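Local coordinates for protein hemoglobin chain d1 (PDB 1X9F) that probably carries oxygen as a heme-containing globin subunit of the earthworm's large extracellular hemoglobin, at residues L29-W32 / R33-D37. Sequence-based numbering, arbitrary orientation.
Sequences LELW and RDIID. With CMO (carbon monoxide), chain U.
Arg33 N donates to Leu29 O at 2.8 Å, the first of four successive i to i+4 backbone bonds that run through helix 21-38 of this globin. Asp34 N to Glu30 O, Ile35 N to Leu31 O and Ile36 N to Trp32 O follow, the last at 2.9 Å. These two regular alpha-helical turns set Leu31, Trp32 and Ile35 on their inner side, where Trp32 lines the carbon monoxide pocket on the distal side of the heme. Trp32 CG lies anti to its carbonyl carbon (chi1 -74°), which points the indole toward the bound ligand. The six-membered ring of the indole meets the ligand obliquely: Trp32 CZ2 stands 3.0 Å from the O of carbon monoxide, and the ligand itself is hydrogen-bonded to His62 NE2. Ile35 runs alongside the indole and rests CD1 over one face of the six-membered ring, a CH-pi contact 4.2 Å from the centroid and 21° off the normal. The same methyl meets Leu31 CD1 at 3.7 Å and so bridges two neighbouring side chains. Phe46 and Phe59 stack edge-to-face with the indole, while Phe107 and His110 of helix 101-119 pack on Ile35. Replacing Trp32 with an alanine would probably open a gap beside the bound carbon monoxide and leave Ile35 CD1 without its aromatic face. Glu30 and Arg33 find their polar partners farther off: Glu30 OE1 forms a salt bridge with Arg118, and Arg33, extended as far as a bend at chi3 (64°), hydrogen-bonds Tyr55 through NH1 and forms a salt bridge through NH2 with Asp117 of a second subunit, another copy of this protein. Ile36 adds an oblique contact to the indole, its CD1 lying 4.3 Å from Trp32 CE3, and the same methyl sits 3.5 Å from Trp32 O.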
loop_
_atom_site.group_PDB
_atom_site.type_symbol
_atom_site.label_atom_id
_atom_site.label_comp_id
_atom_site.label_asym_id
_atom_site.label_seq_id
_atom_site.Cartn_x
_atom_site.Cartn_y
_atom_site.Cartn_z
ATOM N N LEU D 29 -12.699 -13.084 5.684
ATOM C CA LEU D 29 -13.731 -12.058 5.755
ATOM C C LEU D 29 -13.978 -11.480 4.369
ATOM O O LEU D 29 -15.124 -11.376 3.922
ATOM C CB LEU D 29 -13.298 -10.954 6.734
ATOM C CG LEU D 29 -14.056 -9.620 6.795
ATOM C CD1 LEU D 29 -15.263 -9.705 7.723
ATOM C CD2 LEU D 29 -13.127 -8.500 7.244
ATOM N N GLU D 30 -12.891 -11.116 3.694
ATOM C CA GLU D 30 -12.972 -10.547 2.357
ATOM C C GLU D 30 -13.674 -11.512 1.416
ATOM O O GLU D 30 -14.520 -11.107 0.613
ATOM C CB GLU D 30 -11.582 -10.222 1.825
ATOM C CG GLU D 30 -11.601 -9.436 0.522
ATOM C CD GLU D 30 -10.212 -9.127 0.006
ATOM O OE1 GLU D 30 -9.258 -9.082 0.817
ATOM O OE2 GLU D 30 -10.066 -8.920 -1.218
ATOM N N LEU D 31 -13.315 -12.788 1.535
ATOM C CA LEU D 31 -13.934 -13.849 0.762
ATOM C C LEU D 31 -15.437 -13.916 0.997
ATOM O O LEU D 31 -16.198 -13.806 0.037
ATOM C CB LEU D 31 -13.270 -15.206 1.050
ATOM C CG LEU D 31 -13.907 -16.488 0.487
ATOM C CD1 LEU D 31 -13.973 -16.457 -1.031
ATOM C CD2 LEU D 31 -13.137 -17.715 0.955
ATOM N N TRP D 32 -15.868 -14.084 2.250
ATOM C CA TRP D 32 -17.304 -14.215 2.536
ATOM C C TRP D 32 -18.111 -12.972 2.257
ATOM O O TRP D 32 -19.284 -13.065 1.899
ATOM C CB TRP D 32 -17.563 -14.710 3.956
ATOM C CG TRP D 32 -17.233 -16.118 4.029
ATOM C CD1 TRP D 32 -16.132 -16.659 4.603
ATOM C CD2 TRP D 32 -17.955 -17.194 3.436
ATOM N NE1 TRP D 32 -16.128 -18.022 4.427
ATOM C CE2 TRP D 32 -17.242 -18.374 3.711
ATOM C CE3 TRP D 32 -19.150 -17.285 2.705
ATOM C CZ2 TRP D 32 -17.676 -19.621 3.287
ATOM C CZ3 TRP D 32 -19.583 -18.531 2.282
ATOM C CH2 TRP D 32 -18.850 -19.682 2.579
ATOM N N ARG D 33 -17.492 -11.809 2.415
ATOM C CA ARG D 33 -18.198 -10.580 2.124
ATOM C C ARG D 33 -18.527 -10.492 0.642
ATOM O O ARG D 33 -19.645 -10.130 0.277
ATOM C CB ARG D 33 -17.406 -9.361 2.551
ATOM C CG ARG D 33 -18.273 -8.129 2.531
ATOM C CD ARG D 33 -17.570 -6.885 2.935
ATOM N NE ARG D 33 -16.503 -6.549 2.001
ATOM C CZ ARG D 33 -15.750 -5.465 2.102
ATOM N NH1 ARG D 33 -15.942 -4.602 3.094
ATOM N NH2 ARG D 33 -14.800 -5.234 1.205
ATOM N N ASP D 34 -17.549 -10.834 -0.197
ATOM C CA ASP D 34 -17.732 -10.891 -1.646
ATOM C C ASP D 34 -18.857 -11.846 -2.021
ATOM O O ASP D 34 -19.769 -11.477 -2.762
ATOM C CB ASP D 34 -16.438 -11.337 -2.332
ATOM C CG ASP D 34 -15.442 -10.201 -2.528
ATOM O OD1 ASP D 34 -15.637 -9.096 -1.970
ATOM O OD2 ASP D 34 -14.416 -10.331 -3.232
ATOM N N ILE D 35 -18.777 -13.068 -1.497
ATOM C CA ILE D 35 -19.764 -14.115 -1.744
ATOM C C ILE D 35 -21.170 -13.657 -1.357
ATOM O O ILE D 35 -22.076 -13.641 -2.196
ATOM C CB ILE D 35 -19.365 -15.407 -0.988
ATOM C CG1 ILE D 35 -18.145 -16.054 -1.652
ATOM C CG2 ILE D 35 -20.530 -16.391 -0.925
ATOM C CD1 ILE D 35 -17.598 -17.276 -0.925
ATOM N N ILE D 36 -21.339 -13.267 -0.097
ATOM C CA ILE D 36 -22.650 -12.858 0.417
ATOM C C ILE D 36 -23.171 -11.560 -0.214
ATOM O O ILE D 36 -24.384 -11.334 -0.269
ATOM C CB ILE D 36 -22.610 -12.763 1.961
ATOM C CG1 ILE D 36 -22.424 -14.159 2.569
ATOM C CG2 ILE D 36 -23.866 -12.081 2.511
ATOM C CD1 ILE D 36 -21.862 -14.156 3.981
ATOM N N ASP D 37 -22.257 -10.714 -0.685
ATOM C CA ASP D 37 -22.630 -9.515 -1.424
ATOM C C ASP D 37 -23.291 -9.922 -2.729
ATOM O O ASP D 37 -24.328 -9.381 -3.113
ATOM C CB ASP D 37 -21.391 -8.689 -1.744
ATOM C CG ASP D 37 -21.526 -7.261 -1.295
ATOM O OD1 ASP D 37 -21.913 -6.409 -2.125
ATOM O OD2 ASP D 37 -21.278 -6.893 -0.128
HETATM C C CMO U . -18.183 -22.870 4.862
HETATM O O CMO U . -18.927 -21.763 4.929
#